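Local coordinates for E2A dna-binding protein (Human adenovirus 5, PDB 2WB0), which binds single-stranded DNA and takes part in the elongation phase of viral strand-displacement replication by unwinding the template without ATP, through its capacity to form multimers, at residues G72-A77 / P322-P327; F196-A201 / S299-L304; Q204-N209 / A306-R311. One frame throughout, in Å; residues are numbered along the deposited sequence.

Contact 1 of 3, residues G72-A77 / P322-P327; sequences GRFLQA and PRMVVP
Met324 meets Ala77 and Phe74 because its chain leaves the backbone with CG anti to N (chi1 -166°) and then bends twice, at chi2 (-72°) and chi3 (-78°), which turns the thioether back along the helix instead of running it straight out. The motif is an extended, irregular chain segment laid against one flank of an alpha helix: 322-327 follows helix 300-315, whereas 72-77 is an inner part of helix 64-83 in the all-alpha region of the DNA-binding domain. Helical character of the first segment is confirmed by the i to i-4 bonds Gln76 N to Gly72 O and Ala77 N to Arg73 O.

The backbones come nearest at Ala77 and Met324, whose CA atoms are 6.9 Å apart. Such closeness suits the small methyl of Ala77, which points toward the loop and receives two consecutive atoms of the methionine: Met324 CG lies 3.7 Å from Ala77 CB, and Met324 SD is 3.8 Å from the same methyl. One turn back along the helix, Phe74 offers its ring, approached obliquely by the methionine methyl. Contact is therefore apolar throughout, with no hydrogen bond joining the two segments, and it buries 142 Å² in all.

Leu303 and Leu307 of helix 300-315 also lie against the Phe74 ring, while Tyr78 and Ser81 extend the helix surface touched by Met324. At the far end of the segment, Pro327 shares a backbone hydrogen bond with Leu97 of strand 95-99. The reach of the methionine ends at the aromatic ring, where Met324 CE stands 4.3 Å from Phe74 CD1.

Contact 2 of 3, residues F196-A201 / S299-L304; sequences FKQIKA and SAPDLL
The axes of the short helical segments 196-201 and 300-304 run nearly parallel, 26° apart, and approach to 10.4 Å, with Ile199 and Pro301 nearest in backbone register. Ile199 spans the gap with its longer branch. Its CG1 stands anti to the backbone N (chi1 -170°), carrying the terminal methyl across to the first turn of the partner helix, where Ile199 CD1 is 3.8 Å from Ala300 CB. The same methyl lies 4.2 Å from Pro301 CG, so one branch end touches two successive residues.

Gln198 meets the proline from another direction. Its chain bends at chi2 (-72°), the two side chains pass at a slant, and the amide meets the pyrrolidine ring at its CG corner, Gln198 NE2 being 3.5 Å from Pro301 CG. This is a van der Waals contact; the polar need of the other amide end is met by Ser266, whose OG hydrogen-bonds Gln198 OE1. All four touching residues are buried, and Leu217 of strand 216-220 packs against both Ile199 and Ala300.

Ser299, the last residue of strand 297-299, is the N-cap of helix 300-315, and its OG bonds to Thr60 O. What results is a near-parallel helix-helix packing that joins helix 189-206, from the first zinc-binding family region, to the N-terminal turn of a helix in the second.

Contact 3 of 3, residues Q204-N209 / A306-R311; sequences QALYPN and ALVMVR
Tyr207 reaches over Val308 with its phenol end, the two side chains sliding past each other in opposite directions. Closest are Tyr207 OH and Val308 CG2, 3.3 Å apart, and the methyl approaches the ring obliquely. The preceding residue, Leu206, adds an apolar touch: Leu206 CD2 lies 4.3 Å from Val308 CG2, while its other methyl, CD1, sits over one face of the Tyr207 ring, offset toward the rim.

Leu206 is the last residue of helix 189-206, and Tyr207 is the first to leave helical backbone angles. Side chains at the end of one helix thus reach across to the flank of helix 300-315, linking the two zinc-binding family regions at the protein surface; all four touching residues are partly exposed.

Arg311, one turn beyond Val308, is extended from CG to NE (chi2 -179°), which carries its guanidinium out to the phenol oxygen. The ring and guanidinium planes stand 82° apart, and the oxygen meets the guanidinium at its edge, in plane, with Arg311 NH1 3.5 Å from Tyr207 OH. No hydrogen bond is formed across this pair. Arg311 NE instead bonds to Tyr78 OH of helix 64-83, and Leu307 CD2 sits 3.6 Å above one face of the Arg311 guanidinium, toward its rim.

Contacts 2 and 3 join the same two helices, 189-206 and 300-315, with contact centres about 11 Å apart. Contact 2 is buried and mostly aliphatic; contact 3 lies at the surface, where a phenol and a guanidinium share the interface with aliphatic groups. Contact 1 is buried and apolar, but pairs a helix with a loop. Helix 300-315 connects all three: Leu303 of contact 2 packs on Phe74 of contact 1 (Leu303 CD2 to Phe74 CE2, 3.8 Å), and Leu307 of contact 3 touches both Phe74 and Met324. No hydrogen bond crosses any of the three interfaces.

Contact 1 of 3, residues G72-A77 / P322-P327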
loop_
_atom_site.group_PDB
_atom_site.type_symbol
_atom_site.label_atom_id
_atom_site.label_comp_id
_atom_site.label_asym_id
_atom_site.label_seq_id
_atom_site.Cartn_x
_atom_site.Cartn_y
_atom_site.Cartn_z
ATOM N N GLY A 72 -11.308 -3.085 -6.636
ATOM C CA GLY A 72 -11.740 -4.478 -6.859
ATOM C C GLY A 72 -11.571 -5.355 -5.631
ATOM O O GLY A 72 -12.477 -6.122 -5.248
ATOM N N ARG A 73 -10.424 -5.266 -4.989
ATOM C CA ARG A 73 -10.225 -6.028 -3.785
ATOM C C ARG A 73 -11.163 -5.606 -2.655
ATOM O O ARG A 73 -11.610 -6.443 -1.838
ATOM C CB ARG A 73 -8.774 -5.847 -3.318
ATOM C CG ARG A 73 -7.662 -6.391 -4.295
ATOM C CD ARG A 73 -6.312 -6.359 -3.514
ATOM N NE ARG A 73 -5.052 -6.475 -4.326
ATOM C CZ ARG A 73 -3.799 -6.287 -3.870
ATOM N NH1 ARG A 73 -3.545 -5.823 -2.610
ATOM N NH2 ARG A 73 -2.760 -6.506 -4.715
ATOM N N PHE A 74 -11.407 -4.300 -2.536
ATOM C CA PHE A 74 -12.297 -3.852 -1.470
ATOM C C PHE A 74 -13.715 -4.294 -1.757
ATOM O O PHE A 74 -14.405 -4.683 -0.851
ATOM C CB PHE A 74 -12.214 -2.341 -1.315
ATOM C CG PHE A 74 -10.933 -1.897 -0.724
ATOM C CD1 PHE A 74 -10.439 -2.507 0.438
ATOM C CD2 PHE A 74 -10.162 -0.876 -1.353
ATOM C CE1 PHE A 74 -9.244 -2.111 1.029
ATOM C CE2 PHE A 74 -8.972 -0.471 -0.754
ATOM C CZ PHE A 74 -8.507 -1.047 0.411
ATOM N N LEU A 75 -14.124 -4.248 -3.011
ATOM C CA LEU A 75 -15.458 -4.686 -3.392
ATOM C C LEU A 75 -15.593 -6.185 -3.100
ATOM O O LEU A 75 -16.551 -6.653 -2.478
ATOM C CB LEU A 75 -15.624 -4.489 -4.886
ATOM C CG LEU A 75 -17.044 -4.274 -5.471
ATOM C CD1 LEU A 75 -17.253 -4.635 -6.921
ATOM C CD2 LEU A 75 -18.339 -4.387 -4.558
ATOM N N GLN A 76 -14.596 -6.925 -3.530
ATOM C CA GLN A 76 -14.481 -8.321 -3.122
ATOM C C GLN A 76 -14.638 -8.546 -1.636
ATOM O O GLN A 76 -15.360 -9.451 -1.210
ATOM C CB GLN A 76 -13.148 -8.923 -3.618
ATOM C CG GLN A 76 -13.212 -10.509 -3.509
ATOM C CD GLN A 76 -11.903 -11.174 -3.748
ATOM O OE1 GLN A 76 -11.786 -12.108 -4.561
ATOM N NE2 GLN A 76 -10.908 -10.685 -3.093
ATOM N N ALA A 77 -13.971 -7.751 -0.820
ATOM C CA ALA A 77 -14.088 -7.955 0.594
ATOM C C ALA A 77 -15.516 -7.698 1.099
ATOM O O ALA A 77 -15.978 -8.365 2.057
ATOM C CB ALA A 77 -13.090 -7.050 1.323
ATOM N N PRO A 322 -21.780 -4.099 4.949
ATOM C CA PRO A 322 -21.354 -5.116 5.929
ATOM C C PRO A 322 -20.136 -4.629 6.745
ATOM O O PRO A 322 -19.384 -3.707 6.283
ATOM C CB PRO A 322 -20.894 -6.299 5.045
ATOM C CG PRO A 322 -21.400 -6.034 3.735
ATOM C CD PRO A 322 -21.707 -4.594 3.566
ATOM N N ARG A 323 -19.966 -5.210 7.923
ATOM C CA ARG A 323 -18.710 -5.129 8.641
ATOM C C ARG A 323 -17.575 -5.648 7.732
ATOM O O ARG A 323 -17.719 -6.688 7.045
ATOM C CB ARG A 323 -18.808 -5.992 9.865
ATOM C CG ARG A 323 -17.668 -5.890 10.849
ATOM C CD ARG A 323 -18.095 -6.512 12.139
ATOM N NE ARG A 323 -16.933 -7.107 12.771
ATOM C CZ ARG A 323 -16.027 -6.408 13.454
ATOM N NH1 ARG A 323 -16.164 -5.074 13.636
ATOM N NH2 ARG A 323 -14.991 -7.040 13.978
ATOM N N MET A 324 -16.443 -4.937 7.702
ATOM C CA MET A 324 -15.315 -5.408 6.840
ATOM C C MET A 324 -14.105 -4.945 7.576
ATOM O O MET A 324 -13.936 -3.740 7.795
ATOM C CB MET A 324 -15.410 -4.786 5.420
ATOM C CG MET A 324 -14.495 -5.442 4.305
ATOM S SD MET A 324 -12.766 -5.030 4.584
ATOM C CE MET A 324 -12.751 -3.374 3.946
ATOM N N VAL A 325 -13.303 -5.877 8.062
ATOM C CA VAL A 325 -12.145 -5.556 8.877
ATOM C C VAL A 325 -10.878 -5.733 8.038
ATOM O O VAL A 325 -10.570 -6.852 7.601
ATOM C CB VAL A 325 -12.029 -6.559 10.089
ATOM C CG1 VAL A 325 -10.750 -6.314 10.953
ATOM C CG2 VAL A 325 -13.344 -6.552 10.925
ATOM N N VAL A 326 -10.126 -4.643 7.811
ATOM C CA VAL A 326 -8.750 -4.782 7.305
ATOM C C VAL A 326 -7.898 -5.150 8.498
ATOM O O VAL A 326 -7.915 -4.403 9.488
ATOM C CB VAL A 326 -8.272 -3.448 6.767
ATOM C CG1 VAL A 326 -6.846 -3.608 6.244
ATOM C CG2 VAL A 326 -9.225 -3.007 5.658
ATOM N N PRO A 327 -7.142 -6.258 8.440
ATOM C CA PRO A 327 -6.411 -6.779 9.602
ATOM C C PRO A 327 -5.396 -5.772 10.139
ATOM O O PRO A 327 -4.685 -5.104 9.350
ATOM C CB PRO A 327 -5.622 -7.954 9.044
ATOM C CG PRO A 327 -6.128 -8.222 7.749
ATOM C CD PRO A 327 -7.027 -7.159 7.273
#

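Contact 2 of 3, residues F196-A201 / S299-L304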
loop_
_atom_site.group_PDB
_atom_site.type_symbol
_atom_site.label_atom_id
_atom_site.label_comp_id
_atom_site.label_asym_id
_atom_site.label_seq_id
_atom_site.Cartn_x
_atom_site.Cartn_y
_atom_site.Cartn_z
ATOM N N PHE A 196 4.010 10.982 6.420
ATOM C CA PHE A 196 3.165 10.444 7.484
ATOM C C PHE A 196 2.256 11.503 8.127
ATOM O O PHE A 196 1.123 11.208 8.479
ATOM C CB PHE A 196 3.977 9.697 8.553
ATOM C CG PHE A 196 4.491 8.296 8.088
ATOM C CD1 PHE A 196 3.725 7.155 8.256
ATOM C CD2 PHE A 196 5.736 8.177 7.530
ATOM C CE1 PHE A 196 4.184 5.907 7.883
ATOM C CE2 PHE A 196 6.227 6.899 7.111
ATOM C CZ PHE A 196 5.408 5.763 7.308
ATOM N N LYS A 197 2.758 12.730 8.266
ATOM C CA LYS A 197 1.889 13.797 8.796
ATOM C C LYS A 197 0.741 14.055 7.836
ATOM O O LYS A 197 -0.381 14.389 8.262
ATOM C CB LYS A 197 2.694 15.097 8.990
ATOM C CG LYS A 197 3.507 15.057 10.323
ATOM C CD LYS A 197 4.311 16.378 10.512
ATOM C CE LYS A 197 4.772 16.579 11.961
ATOM N NZ LYS A 197 5.958 17.488 12.000
ATOM N N GLN A 198 1.053 13.962 6.539
ATOM C CA GLN A 198 0.078 14.201 5.465
ATOM C C GLN A 198 -1.043 13.179 5.553
ATOM O O GLN A 198 -2.205 13.568 5.485
ATOM C CB GLN A 198 0.753 14.131 4.072
ATOM C CG GLN A 198 -0.147 14.611 2.854
ATOM C CD GLN A 198 -1.265 13.670 2.484
ATOM O OE1 GLN A 198 -2.311 14.106 1.919
ATOM N NE2 GLN A 198 -1.040 12.344 2.696
ATOM N N ILE A 199 -0.719 11.889 5.724
ATOM C CA ILE A 199 -1.812 10.896 5.709
ATOM C C ILE A 199 -2.676 11.042 6.975
ATOM O O ILE A 199 -3.916 10.956 6.911
ATOM C CB ILE A 199 -1.301 9.417 5.480
ATOM C CG1 ILE A 199 -2.522 8.504 5.230
ATOM C CG2 ILE A 199 -0.466 8.904 6.652
ATOM C CD1 ILE A 199 -3.340 8.930 3.941
ATOM N N LYS A 200 -2.017 11.280 8.097
ATOM C CA LYS A 200 -2.720 11.488 9.352
ATOM C C LYS A 200 -3.655 12.711 9.262
ATOM O O LYS A 200 -4.837 12.608 9.587
ATOM C CB LYS A 200 -1.752 11.568 10.492
ATOM C CG LYS A 200 -2.431 11.950 11.823
ATOM C CD LYS A 200 -1.375 11.833 12.959
ATOM C CE LYS A 200 -1.770 12.736 14.133
ATOM N NZ LYS A 200 -0.616 12.963 15.110
ATOM N N ALA A 201 -3.206 13.796 8.653
ATOM C CA ALA A 201 -4.089 14.953 8.445
ATOM C C ALA A 201 -5.228 14.707 7.450
ATOM O O ALA A 201 -6.331 15.290 7.537
ATOM C CB ALA A 201 -3.237 16.238 7.977
ATOM N N SER A 299 -0.720 5.783 -3.959
ATOM C CA SER A 299 -0.284 6.669 -2.890
ATOM C C SER A 299 -1.264 6.421 -1.766
ATOM O O SER A 299 -2.402 5.956 -2.007
ATOM C CB SER A 299 -0.292 8.178 -3.307
ATOM O OG SER A 299 -1.663 8.570 -3.661
ATOM N N ALA A 300 -0.845 6.679 -0.531
ATOM C CA ALA A 300 -1.743 6.425 0.615
ATOM C C ALA A 300 -3.124 7.143 0.595
ATOM O O ALA A 300 -4.133 6.545 0.919
ATOM C CB ALA A 300 -0.996 6.688 1.983
ATOM N N PRO A 301 -3.170 8.396 0.226
ATOM C CA PRO A 301 -4.533 8.965 0.124
ATOM C C PRO A 301 -5.397 8.351 -0.939
ATOM O O PRO A 301 -6.612 8.238 -0.687
ATOM C CB PRO A 301 -4.306 10.439 -0.203
ATOM C CG PRO A 301 -2.779 10.682 0.167
ATOM C CD PRO A 301 -2.123 9.374 -0.150
ATOM N N ASP A 302 -4.826 7.963 -2.103
ATOM C CA ASP A 302 -5.619 7.332 -3.170
ATOM C C ASP A 302 -6.019 5.971 -2.700
ATOM O O ASP A 302 -7.106 5.531 -3.049
ATOM C CB ASP A 302 -4.817 7.255 -4.504
ATOM C CG ASP A 302 -4.613 8.613 -5.093
ATOM O OD1 ASP A 302 -5.338 9.528 -4.613
ATOM O OD2 ASP A 302 -3.722 8.785 -5.947
ATOM N N LEU A 303 -5.182 5.307 -1.895
ATOM C CA LEU A 303 -5.574 3.968 -1.369
ATOM C C LEU A 303 -6.804 4.052 -0.428
ATOM O O LEU A 303 -7.742 3.229 -0.492
ATOM C CB LEU A 303 -4.404 3.318 -0.616
ATOM C CG LEU A 303 -4.233 1.790 -0.562
ATOM C CD1 LEU A 303 -3.289 1.325 0.567
ATOM C CD2 LEU A 303 -5.344 0.792 -0.989
ATOM N N LEU A 304 -6.803 5.050 0.454
ATOM C CA LEU A 304 -7.944 5.251 1.342
ATOM C C LEU A 304 -9.163 5.628 0.513
ATOM O O LEU A 304 -10.237 5.119 0.745
ATOM C CB LEU A 304 -7.632 6.356 2.344
ATOM C CG LEU A 304 -8.319 6.425 3.704
ATOM C CD1 LEU A 304 -8.435 7.780 4.410
ATOM C CD2 LEU A 304 -9.235 5.252 4.191
#

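Contact 3 of 3, residues Q204-N209 / A306-R311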
loop_
_atom_site.group_PDB
_atom_site.type_symbol
_atom_site.label_atom_id
_atom_site.label_comp_id
_atom_site.label_asym_id
_atom_site.label_seq_id
_atom_site.Cartn_x
_atom_site.Cartn_y
_atom_site.Cartn_z
ATOM N N GLN A 204 -7.773 12.808 9.361
ATOM C CA GLN A 204 -8.450 13.713 10.323
ATOM C C GLN A 204 -9.479 14.573 9.549
ATOM O O GLN A 204 -10.560 14.842 10.042
ATOM C CB GLN A 204 -7.439 14.603 11.107
ATOM C CG GLN A 204 -6.569 13.913 12.152
ATOM C CD GLN A 204 -5.382 14.764 12.652
ATOM O OE1 GLN A 204 -5.033 14.706 13.831
ATOM N NE2 GLN A 204 -4.725 15.524 11.737
ATOM N N ALA A 205 -9.176 14.953 8.317
ATOM C CA ALA A 205 -10.136 15.747 7.541
ATOM C C ALA A 205 -11.304 14.912 7.031
ATOM O O ALA A 205 -12.430 15.418 6.856
ATOM C CB ALA A 205 -9.468 16.420 6.373
ATOM N N LEU A 206 -11.059 13.642 6.740
ATOM C CA LEU A 206 -12.163 12.840 6.223
ATOM C C LEU A 206 -13.028 12.303 7.382
ATOM O O LEU A 206 -14.241 12.065 7.185
ATOM C CB LEU A 206 -11.596 11.697 5.327
ATOM C CG LEU A 206 -12.216 10.588 4.470
ATOM C CD1 LEU A 206 -13.742 10.641 4.191
ATOM C CD2 LEU A 206 -11.341 10.296 3.161
ATOM N N TYR A 207 -12.388 12.082 8.528
ATOM C CA TYR A 207 -13.039 11.532 9.724
ATOM C C TYR A 207 -12.820 12.458 10.940
ATOM O O TYR A 207 -12.137 12.070 11.943
ATOM C CB TYR A 207 -12.549 10.111 10.026
ATOM C CG TYR A 207 -12.756 9.193 8.862
ATOM C CD1 TYR A 207 -13.986 8.587 8.631
ATOM C CD2 TYR A 207 -11.723 8.957 7.969
ATOM C CE1 TYR A 207 -14.174 7.743 7.535
ATOM C CE2 TYR A 207 -11.872 8.091 6.899
ATOM C CZ TYR A 207 -13.103 7.521 6.650
ATOM O OH TYR A 207 -13.219 6.698 5.565
ATOM N N PRO A 208 -13.356 13.688 10.851
ATOM C CA PRO A 208 -13.018 14.672 11.887
ATOM C C PRO A 208 -13.484 14.244 13.299
ATOM O O PRO A 208 -12.889 14.686 14.283
ATOM C CB PRO A 208 -13.748 15.956 11.431
ATOM C CG PRO A 208 -14.810 15.554 10.488
ATOM C CD PRO A 208 -14.475 14.122 9.997
ATOM N N ASN A 209 -14.457 13.336 13.385
ATOM C CA ASN A 209 -15.006 12.902 14.694
ATOM C C ASN A 209 -14.723 11.455 15.069
ATOM O O ASN A 209 -15.430 10.893 15.913
ATOM C CB ASN A 209 -16.509 13.149 14.746
ATOM C CG ASN A 209 -16.841 14.627 14.663
ATOM O OD1 ASN A 209 -16.285 15.454 15.412
ATOM N ND2 ASN A 209 -17.678 14.979 13.705
ATOM N N ALA A 306 -9.740 4.678 -2.475
ATOM C CA ALA A 306 -10.249 3.473 -3.182
ATOM C C ALA A 306 -11.229 2.795 -2.239
ATOM O O ALA A 306 -12.323 2.328 -2.683
ATOM C CB ALA A 306 -9.177 2.485 -3.522
ATOM N N LEU A 307 -10.858 2.702 -0.971
ATOM C CA LEU A 307 -11.757 2.068 0.012
ATOM C C LEU A 307 -13.099 2.850 0.174
ATOM O O LEU A 307 -14.242 2.291 0.215
ATOM C CB LEU A 307 -11.051 1.883 1.367
ATOM C CG LEU A 307 -11.952 1.395 2.551
ATOM C CD1 LEU A 307 -12.590 0.017 2.301
ATOM C CD2 LEU A 307 -11.158 1.339 3.910
ATOM N N VAL A 308 -12.937 4.143 0.313
ATOM C CA VAL A 308 -14.086 5.067 0.523
ATOM C C VAL A 308 -15.006 5.094 -0.665
ATOM O O VAL A 308 -16.251 5.070 -0.503
ATOM C CB VAL A 308 -13.600 6.508 1.019
ATOM C CG1 VAL A 308 -14.808 7.520 1.054
ATOM C CG2 VAL A 308 -12.914 6.415 2.296
ATOM N N MET A 309 -14.450 5.050 -1.871
ATOM C CA MET A 309 -15.292 5.106 -3.029
ATOM C C MET A 309 -16.009 3.733 -3.195
ATOM O O MET A 309 -17.140 3.686 -3.698
ATOM C CB MET A 309 -14.483 5.490 -4.281
ATOM C CG MET A 309 -13.974 6.965 -4.135
ATOM S SD MET A 309 -13.113 7.519 -5.590
ATOM C CE MET A 309 -14.458 7.867 -6.716
ATOM N N VAL A 310 -15.362 2.641 -2.799
ATOM C CA VAL A 310 -16.115 1.347 -2.825
ATOM C C VAL A 310 -17.333 1.422 -1.866
ATOM O O VAL A 310 -18.450 0.914 -2.188
ATOM C CB VAL A 310 -15.176 0.117 -2.585
ATOM C CG1 VAL A 310 -15.963 -1.155 -2.155
ATOM C CG2 VAL A 310 -14.416 -0.208 -3.873
ATOM N N ARG A 311 -17.139 2.025 -0.711
ATOM C CA ARG A 311 -18.223 2.139 0.250
ATOM C C ARG A 311 -19.382 2.924 -0.436
ATOM O O ARG A 311 -20.536 2.509 -0.356
ATOM C CB ARG A 311 -17.733 2.745 1.577
ATOM C CG ARG A 311 -16.796 1.892 2.380
ATOM C CD ARG A 311 -16.356 2.542 3.690
ATOM N NE ARG A 311 -15.590 1.666 4.568
ATOM C CZ ARG A 311 -14.686 2.064 5.447
ATOM N NH1 ARG A 311 -14.360 3.371 5.577
ATOM N NH2 ARG A 311 -14.035 1.141 6.149
#